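Local coordinates for epoxyqueuosine reductase (Streptococcus thermophilus, PDB 5D6S), which belongs to the QueG family and holds a cobalamin and two iron/sulfur clusters in a single chain that ends in a helical domain, at residues C221-L226 / R253-T258; K245-M250 / Q387-L392; N324-L329 / I358-E363. One frame throughout, in Å; residues are numbered along the deposited sequence.

Along the chain the segments come in the order 221-226, 245-250, 253-258, 324-329, 358-363 and 387-392, so contacts 1 and 2 interlock, while contact 3 falls wholly within the span bridged by contact 2. The centres of contacts 1 and 2 lie about 18 Å apart, those of contacts 1 and 3 about 16 Å, and those of contacts 2 and 3 about 11 Å. Helix 250-255 ties them together: M250 serves contact 2, K255 serves contact 1, and R253 reaches residues of contacts 2 and 3. The set thus leads from the cluster-binding domain to the C-terminal helices 318-331, 351-364 and 384-396, joining the cofactor-bearing part to the helical part.

Contact 1. Residues C221-L226 / R253-T258; sequences CPTSCL and RKKIKT. With SF4 (iron/sulfur cluster), chain G.
K255 reaches from helix 250-255 to the carbonyl of P222, where its NZ donates a hydrogen bond to P222 O at 3.0 Å. With CG anti to the carbonyl carbon (chi1 -56°), the extended chain runs straight to this oxygen; the C=O...N angle is 147° and the ammonium sits 24° out of the carbonyl plane. E251 takes the same NZ in a salt bridge, giving the lysine a second anchor. The apolar fit on this partly exposed side is slack: K255 CD stays 4.4 Å from P222 CB and 4.3 Å from T223 CG2. C221, C225 and L226, by contrast, are buried against the cluster. In the ferredoxin-like run of closely spaced cysteines ending in Cys-Pro, C211, C214 and C217 line the pocket of the other cluster, whereas C221 SG binds an iron of this one, FE4, at 2.2 Å. A type I turn from C221 to the exposed S224 folds the chain back, and C225 N donates to C221 SG at 3.4 Å, which would soften the charge on the thiolate. L226 CG lies 3.8 Å from the cluster sulfide S2, while T223 OG1 is tied to the backbone oxygen of R236.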
loop_
_atom_site.group_PDB
_atom_site.type_symbol
_atom_site.label_atom_id
_atom_site.label_comp_id
_atom_site.label_asym_id
_atom_site.label_seq_id
_atom_site.Cartn_x
_atom_site.Cartn_y
_atom_site.Cartn_z
ATOM N N CYS A 221 9.090 -12.289 4.427
ATOM C CA CYS A 221 9.045 -10.881 4.866
ATOM C C CYS A 221 10.445 -10.441 5.263
ATOM O O CYS A 221 10.986 -10.984 6.219
ATOM C CB CYS A 221 8.115 -10.679 6.059
ATOM S SG CYS A 221 7.935 -8.954 6.619
ATOM N N PRO A 222 11.005 -9.438 4.561
ATOM C CA PRO A 222 12.398 -9.049 4.742
ATOM C C PRO A 222 12.689 -8.337 6.037
ATOM O O PRO A 222 13.854 -8.178 6.404
ATOM C CB PRO A 222 12.671 -8.111 3.566
ATOM C CG PRO A 222 11.381 -7.969 2.813
ATOM C CD PRO A 222 10.289 -8.515 3.663
ATOM N N THR A 223 11.646 -7.936 6.738
ATOM C CA THR A 223 11.803 -7.339 8.055
ATOM C C THR A 223 11.301 -8.249 9.175
ATOM O O THR A 223 11.461 -7.916 10.348
ATOM C CB THR A 223 11.032 -5.997 8.166
ATOM O OG1 THR A 223 9.636 -6.210 7.934
ATOM C CG2 THR A 223 11.534 -5.009 7.158
ATOM N N SER A 224 10.668 -9.372 8.812
ATOM C CA SER A 224 10.017 -10.266 9.788
ATOM C C SER A 224 8.984 -9.519 10.626
ATOM O O SER A 224 8.845 -9.776 11.819
ATOM C CB SER A 224 11.017 -10.931 10.743
ATOM O OG SER A 224 11.966 -11.702 10.047
ATOM N N CYS A 225 8.212 -8.636 10.000
ATOM C CA CYS A 225 7.193 -7.875 10.760
ATOM C C CYS A 225 5.963 -8.757 11.124
ATOM O O CYS A 225 5.355 -8.578 12.192
ATOM C CB CYS A 225 6.743 -6.595 10.028
ATOM S SG CYS A 225 5.859 -6.849 8.454
ATOM N N LEU A 226 5.627 -9.696 10.238
ATOM C CA LEU A 226 4.463 -10.579 10.414
ATOM C C LEU A 226 4.645 -11.475 11.635
ATOM O O LEU A 226 5.700 -12.078 11.801
ATOM C CB LEU A 226 4.276 -11.443 9.175
ATOM C CG LEU A 226 3.885 -10.654 7.936
ATOM C CD1 LEU A 226 4.136 -11.430 6.650
ATOM C CD2 LEU A 226 2.427 -10.218 7.997
ATOM N N ARG A 253 16.276 0.949 4.176
ATOM C CA ARG A 253 16.730 1.538 2.929
ATOM C C ARG A 253 17.189 0.455 1.951
ATOM O O ARG A 253 16.675 0.354 0.814
ATOM C CB ARG A 253 17.863 2.516 3.190
ATOM C CG ARG A 253 17.457 3.698 4.075
ATOM C CD ARG A 253 18.591 4.675 4.327
ATOM N NE ARG A 253 18.285 5.614 5.395
ATOM C CZ ARG A 253 19.143 6.505 5.875
ATOM N NH1 ARG A 253 20.355 6.627 5.390
ATOM N NH2 ARG A 253 18.780 7.297 6.841
ATOM N N LYS A 254 18.141 -0.358 2.397
ATOM C CA LYS A 254 18.673 -1.438 1.569
ATOM C C LYS A 254 17.537 -2.389 1.132
ATOM O O LYS A 254 17.494 -2.869 0.001
ATOM C CB LYS A 254 19.731 -2.181 2.355
ATOM C CG LYS A 254 20.725 -2.931 1.511
ATOM C CD LYS A 254 21.700 -3.686 2.409
ATOM C CE LYS A 254 22.492 -4.734 1.634
ATOM N NZ LYS A 254 23.384 -5.523 2.531
ATOM N N LYS A 255 16.573 -2.589 2.019
ATOM C CA LYS A 255 15.556 -3.595 1.810
ATOM C C LYS A 255 14.419 -3.251 0.872
ATOM O O LYS A 255 13.741 -4.162 0.388
ATOM C CB LYS A 255 14.974 -4.027 3.156
ATOM C CG LYS A 255 16.043 -4.523 4.117
ATOM C CD LYS A 255 15.431 -5.157 5.348
ATOM C CE LYS A 255 16.498 -5.756 6.227
ATOM N NZ LYS A 255 15.924 -6.260 7.503
ATOM N N ILE A 256 14.153 -1.977 0.629
ATOM C CA ILE A 256 13.092 -1.641 -0.335
ATOM C C ILE A 256 13.604 -1.878 -1.741
ATOM O O ILE A 256 12.826 -1.794 -2.705
ATOM C CB ILE A 256 12.534 -0.219 -0.221
ATOM C CG1 ILE A 256 13.585 0.837 -0.554
ATOM C CG2 ILE A 256 12.028 0.050 1.186
ATOM C CD1 ILE A 256 13.001 2.224 -0.754
ATOM N N LYS A 257 14.892 -2.229 -1.859
ATOM C CA LYS A 257 15.534 -2.485 -3.158
ATOM C C LYS A 257 15.174 -1.360 -4.088
ATOM O O LYS A 257 15.532 -0.219 -3.817
ATOM C CB LYS A 257 15.137 -3.852 -3.707
ATOM C CG LYS A 257 15.700 -5.031 -2.917
ATOM C CD LYS A 257 15.546 -6.323 -3.703
ATOM C CE LYS A 257 16.580 -7.375 -3.305
ATOM N NZ LYS A 257 16.298 -7.960 -1.970
ATOM N N THR A 258 14.397 -1.640 -5.121
ATOM C CA THR A 258 13.942 -0.589 -6.054
ATOM C C THR A 258 12.441 -0.358 -5.985
ATOM O O THR A 258 11.884 0.366 -6.778
ATOM C CB THR A 258 14.317 -0.944 -7.513
ATOM O OG1 THR A 258 13.686 -2.177 -7.894
ATOM C CG2 THR A 258 15.826 -1.090 -7.644
HETATM FE FE1 SF4 G . 5.108 -5.823 4.834
HETATM FE FE2 SF4 G . 6.573 -6.710 2.906
HETATM FE FE3 SF4 G . 4.467 -8.049 3.669
HETATM FE FE4 SF4 G . 6.550 -7.984 5.171
HETATM S S1 SF4 G . 6.397 -8.789 3.256
HETATM S S2 SF4 G . 4.565 -7.660 5.727
HETATM S S3 SF4 G . 7.229 -5.988 4.730
HETATM S S4 SF4 G . 4.528 -6.119 2.824
#

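Contact 2. Residues K245-M250 / Q387-L392; sequences KGMMDM and QAEWEL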
loop_
_atom_site.group_PDB
_atom_site.type_symbol
_atom_site.label_atom_id
_atom_site.label_comp_id
_atom_site.label_asym_id
_atom_site.label_seq_id
_atom_site.Cartn_x
_atom_site.Cartn_y
_atom_site.Cartn_z
ATOM N N LYS A 245 6.488 9.493 6.695
ATOM C CA LYS A 245 7.200 10.740 6.479
ATOM C C LYS A 245 8.478 10.758 7.278
ATOM O O LYS A 245 8.722 9.891 8.071
ATOM C CB LYS A 245 6.337 11.927 6.847
ATOM C CG LYS A 245 5.221 12.128 5.857
ATOM C CD LYS A 245 4.485 13.390 6.191
ATOM C CE LYS A 245 3.544 13.776 5.079
ATOM N NZ LYS A 245 2.627 14.804 5.633
ATOM N N GLY A 246 9.317 11.732 7.006
ATOM C CA GLY A 246 10.598 11.821 7.659
ATOM C C GLY A 246 11.696 11.033 6.972
ATOM O O GLY A 246 11.692 10.781 5.762
ATOM N N MET A 247 12.624 10.601 7.796
ATOM C CA MET A 247 13.821 9.976 7.377
ATOM C C MET A 247 13.652 8.479 7.609
ATOM O O MET A 247 13.485 8.047 8.742
ATOM C CB MET A 247 14.914 10.592 8.230
ATOM C CG MET A 247 16.274 10.517 7.645
ATOM S SD MET A 247 16.577 11.637 6.269
ATOM C CE MET A 247 18.014 10.743 5.678
ATOM N N MET A 248 13.694 7.677 6.541
ATOM C CA MET A 248 13.656 6.203 6.645
ATOM C C MET A 248 14.861 5.660 7.385
ATOM O O MET A 248 15.981 5.898 6.956
ATOM C CB MET A 248 13.632 5.551 5.250
ATOM C CG MET A 248 13.438 4.025 5.229
ATOM S SD MET A 248 13.245 3.249 3.610
ATOM C CE MET A 248 11.846 4.110 2.898
ATOM N N ASP A 249 14.648 4.879 8.448
ATOM C CA ASP A 249 15.771 4.287 9.198
ATOM C C ASP A 249 16.667 3.464 8.284
ATOM O O ASP A 249 16.183 2.843 7.325
ATOM C CB ASP A 249 15.279 3.392 10.339
ATOM C CG ASP A 249 16.428 2.796 11.156
ATOM O OD1 ASP A 249 16.975 3.525 12.006
ATOM O OD2 ASP A 249 16.790 1.597 10.947
ATOM N N MET A 250 17.952 3.440 8.621
ATOM C CA MET A 250 18.974 2.712 7.869
ATOM C C MET A 250 18.591 1.297 7.481
ATOM O O MET A 250 18.899 0.838 6.379
ATOM C CB MET A 250 20.277 2.657 8.684
ATOM C CG MET A 250 21.505 2.305 7.847
ATOM S SD MET A 250 21.915 3.586 6.657
ATOM C CE MET A 250 22.462 4.945 7.667
ATOM N N GLN A 387 23.410 16.164 9.012
ATOM C CA GLN A 387 24.610 16.065 9.846
ATOM C C GLN A 387 24.883 14.621 10.218
ATOM O O GLN A 387 25.972 14.102 10.002
ATOM C CB GLN A 387 24.438 16.875 11.131
ATOM C CG GLN A 387 25.665 16.944 12.023
ATOM C CD GLN A 387 26.698 17.929 11.508
ATOM O OE1 GLN A 387 26.356 18.961 10.909
ATOM N NE2 GLN A 387 27.972 17.626 11.739
ATOM N N ALA A 388 23.847 13.944 10.689
ATOM C CA ALA A 388 23.970 12.557 11.071
ATOM C C ALA A 388 24.432 11.665 9.923
ATOM O O ALA A 388 25.345 10.848 10.092
ATOM C CB ALA A 388 22.654 12.067 11.628
ATOM N N GLU A 389 23.808 11.805 8.762
ATOM C CA GLU A 389 24.158 10.970 7.599
ATOM C C GLU A 389 25.558 11.298 7.124
ATOM O O GLU A 389 26.307 10.414 6.730
ATOM C CB GLU A 389 23.155 11.161 6.434
ATOM C CG GLU A 389 21.723 10.743 6.732
ATOM C CD GLU A 389 21.585 9.279 7.119
ATOM O OE1 GLU A 389 20.742 8.967 7.991
ATOM O OE2 GLU A 389 22.330 8.421 6.581
ATOM N N TRP A 390 25.899 12.575 7.175
ATOM C CA TRP A 390 27.217 13.042 6.786
ATOM C C TRP A 390 28.310 12.438 7.656
ATOM O O TRP A 390 29.324 11.975 7.135
ATOM C CB TRP A 390 27.263 14.567 6.877
ATOM C CG TRP A 390 28.583 15.194 6.594
ATOM C CD1 TRP A 390 29.203 15.277 5.394
ATOM C CD2 TRP A 390 29.423 15.865 7.527
ATOM N NE1 TRP A 390 30.382 15.968 5.513
ATOM C CE2 TRP A 390 30.541 16.339 6.815
ATOM C CE3 TRP A 390 29.339 16.113 8.896
ATOM C CZ2 TRP A 390 31.561 17.032 7.418
ATOM C CZ3 TRP A 390 30.364 16.818 9.506
ATOM C CH2 TRP A 390 31.452 17.271 8.769
ATOM N N GLU A 391 28.126 12.477 8.969
ATOM C CA GLU A 391 29.098 11.864 9.886
ATOM C C GLU A 391 29.361 10.405 9.530
ATOM O O GLU A 391 30.480 9.944 9.596
ATOM C CB GLU A 391 28.617 11.955 11.329
ATOM C CG GLU A 391 28.756 13.335 11.909
ATOM C CD GLU A 391 28.065 13.485 13.260
ATOM O OE1 GLU A 391 27.781 12.446 13.904
ATOM O OE2 GLU A 391 27.810 14.655 13.668
ATOM N N LEU A 392 28.312 9.686 9.172
ATOM C CA LEU A 392 28.460 8.278 8.827
ATOM C C LEU A 392 29.262 8.069 7.556
ATOM O O LEU A 392 30.051 7.130 7.481
ATOM C CB LEU A 392 27.087 7.602 8.686
ATOM C CG LEU A 392 26.443 7.193 10.017
ATOM C CD1 LEU A 392 24.935 7.011 9.887
ATOM C CD2 LEU A 392 27.075 5.919 10.548
#
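The two backbones stay well apart, the nearest CA atoms, those of M250 and E389, being 9.8 Å from each other, with a non-helical approach to helix 250-255 on one side and more than a turn of helix 384-396 on the other. Long side chains span the gap, and no hydrogen bond crosses it. E389 is the central piece, buried between two methionine methyls. M247, coming from the opposite direction, sets its CE 3.9 Å from E389 CG, against the aliphatic part of the glutamate. M250 slides past E389 in the opposite sense and brings its own CE to 3.6 Å from E389 OE2. Both methionines have CG anti to the backbone N and bend at the next bond; M250 bends again at chi3 (68°), which turns its methyl toward helix 384-396. There it also meets L392 tip to tip, CE to CD1 at 3.9 Å, the purely apolar part of the contact. The helix belongs to the C-terminal all-helical part of the chain, consistent with the HEAT-like domain of this family, and here it faces the stretch that leads out of helix 238-243 within the 4Fe-4S double-cluster region. The buried carboxylate of E389, brought between R253 and M250 by a bend at chi2 (-59°), is not left to the methionines: OE1 forms a salt bridge with R253, whose NE is held by the carbonyl of M248, so the segment 245-250 positions the charge that faces E389. That pairing probably keeps the glutamate ionised. W359 of helix 351-364 packs on both M250 and E389. D249 is the N-cap of helix 250-255, its OD2 accepting from E251 N, and so fixes the start of that helix.

Contact 3. Residues N324-L329 / I358-E363; sequences NAIIAL and IWALGE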
loop_
_atom_site.group_PDB
_atom_site.type_symbol
_atom_site.label_atom_id
_atom_site.label_comp_id
_atom_site.label_asym_id
_atom_site.label_seq_id
_atom_site.Cartn_x
_atom_site.Cartn_y
_atom_site.Cartn_z
ATOM N N ASN A 324 12.294 7.923 -1.700
ATOM C CA ASN A 324 12.415 6.506 -1.994
ATOM C C ASN A 324 13.198 6.263 -3.279
ATOM O O ASN A 324 13.975 5.320 -3.376
ATOM C CB ASN A 324 11.033 5.855 -2.127
ATOM C CG ASN A 324 10.239 5.924 -0.844
ATOM O OD1 ASN A 324 10.801 6.129 0.227
ATOM N ND2 ASN A 324 8.936 5.738 -0.937
ATOM N N ALA A 325 13.009 7.140 -4.246
ATOM C CA ALA A 325 13.685 7.021 -5.511
ATOM C C ALA A 325 15.167 7.222 -5.327
ATOM O O ALA A 325 15.976 6.534 -5.965
ATOM C CB ALA A 325 13.113 8.027 -6.518
ATOM N N ILE A 326 15.543 8.170 -4.467
ATOM C CA ILE A 326 16.969 8.365 -4.132
ATOM C C ILE A 326 17.504 7.087 -3.522
ATOM O O ILE A 326 18.603 6.628 -3.848
ATOM C CB ILE A 326 17.177 9.536 -3.185
ATOM C CG1 ILE A 326 16.920 10.839 -3.938
ATOM C CG2 ILE A 326 18.594 9.531 -2.642
ATOM C CD1 ILE A 326 16.634 11.991 -3.019
ATOM N N ILE A 327 16.695 6.469 -2.681
ATOM C CA ILE A 327 17.107 5.228 -2.078
ATOM C C ILE A 327 17.284 4.133 -3.131
ATOM O O ILE A 327 18.229 3.335 -3.052
ATOM C CB ILE A 327 16.148 4.811 -0.979
ATOM C CG1 ILE A 327 16.268 5.808 0.186
ATOM C CG2 ILE A 327 16.479 3.410 -0.493
ATOM C CD1 ILE A 327 15.135 5.755 1.199
ATOM N N ALA A 328 16.365 4.064 -4.081
ATOM C CA ALA A 328 16.445 3.056 -5.135
ATOM C C ALA A 328 17.729 3.252 -5.913
ATOM O O ALA A 328 18.507 2.309 -6.099
ATOM C CB ALA A 328 15.251 3.176 -6.075
ATOM N N LEU A 329 17.966 4.491 -6.347
ATOM C CA LEU A 329 19.212 4.813 -7.043
ATOM C C LEU A 329 20.460 4.402 -6.248
ATOM O O LEU A 329 21.433 3.926 -6.831
ATOM C CB LEU A 329 19.279 6.294 -7.357
ATOM C CG LEU A 329 18.310 6.673 -8.444
ATOM C CD1 LEU A 329 18.253 8.194 -8.547
ATOM C CD2 LEU A 329 18.701 6.063 -9.772
ATOM N N ILE A 358 23.011 12.452 0.677
ATOM C CA ILE A 358 24.337 12.329 1.267
ATOM C C ILE A 358 24.671 10.872 1.560
ATOM O O ILE A 358 25.712 10.374 1.148
ATOM C CB ILE A 358 24.433 13.149 2.561
ATOM C CG1 ILE A 358 24.542 14.631 2.201
ATOM C CG2 ILE A 358 25.636 12.718 3.379
ATOM C CD1 ILE A 358 24.383 15.516 3.389
ATOM N N TRP A 359 23.729 10.167 2.194
ATOM C CA TRP A 359 23.849 8.741 2.373
ATOM C C TRP A 359 24.070 8.043 1.039
ATOM O O TRP A 359 24.927 7.173 0.918
ATOM C CB TRP A 359 22.584 8.171 3.045
ATOM C CG TRP A 359 22.542 6.658 3.108
ATOM C CD1 TRP A 359 23.261 5.857 3.943
ATOM C CD2 TRP A 359 21.766 5.787 2.294
ATOM N NE1 TRP A 359 22.964 4.530 3.710
ATOM C CE2 TRP A 359 22.042 4.461 2.709
ATOM C CE3 TRP A 359 20.851 5.987 1.274
ATOM C CZ2 TRP A 359 21.449 3.352 2.117
ATOM C CZ3 TRP A 359 20.244 4.863 0.673
ATOM C CH2 TRP A 359 20.551 3.573 1.098
ATOM N N ALA A 360 23.249 8.389 0.066
ATOM C CA ALA A 360 23.240 7.705 -1.225
ATOM C C ALA A 360 24.624 7.788 -1.899
ATOM O O ALA A 360 25.084 6.806 -2.527
ATOM C CB ALA A 360 22.141 8.254 -2.125
ATOM N N LEU A 361 25.306 8.923 -1.754
ATOM C CA LEU A 361 26.665 9.013 -2.307
ATOM C C LEU A 361 27.624 8.033 -1.637
ATOM O O LEU A 361 28.504 7.484 -2.298
ATOM C CB LEU A 361 27.198 10.420 -2.228
ATOM C CG LEU A 361 26.518 11.423 -3.155
ATOM C CD1 LEU A 361 26.997 12.812 -2.812
ATOM C CD2 LEU A 361 26.779 11.141 -4.615
ATOM N N GLY A 362 27.434 7.782 -0.347
ATOM C CA GLY A 362 28.277 6.829 0.351
ATOM C C GLY A 362 28.063 5.398 -0.105
ATOM O O GLY A 362 28.887 4.519 0.131
ATOM N N GLU A 363 26.945 5.166 -0.754
ATOM C CA GLU A 363 26.614 3.853 -1.249
ATOM C C GLU A 363 27.131 3.680 -2.686
ATOM O O GLU A 363 27.687 2.635 -3.039
ATOM C CB GLU A 363 25.074 3.695 -1.200
ATOM C CG GLU A 363 24.467 2.937 -0.008
ATOM C CD GLU A 363 25.427 2.563 1.110
ATOM O OE1 GLU A 363 25.914 3.447 1.840
ATOM O OE2 GLU A 363 25.672 1.352 1.258
#
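W359, buried like the three residues it shares this interface with, has the most surface covered here, and its six-membered ring reaches across to I327 of the neighbouring helix. CZ3 lies 4.1 Å from I327 CG1, at an oblique angle to the indole, and the two side chains cross at about a right angle. The indole gets there with CG anti to the backbone N (chi1 172°), a swing that carries the ring out from helix 351-364. E363, one turn further along the same helix, lays its CG 3.7 Å from the ring plane, over one face toward the rim, and R253 makes a cation-pi contact with the indole. A360 and I327 come next, with equal shares. The small CB of A360 meets I326 CG2 at 3.8 Å, and the short side chain lets the backbones close in: I327 and A360 have their CA atoms 6.7 Å apart. Helices 318-331 and 351-364 run in the same general sense, with helix 338-347 between them in sequence, an arrangement consistent with the layered helices of a HEAT-like domain. That intervening helix touches both partners, L341 on I326 and I345 on I358. I327 gives its CG1 to the tryptophan, and it also packs on I256, while A330, further along helix 318-331, touches both W359 and A360.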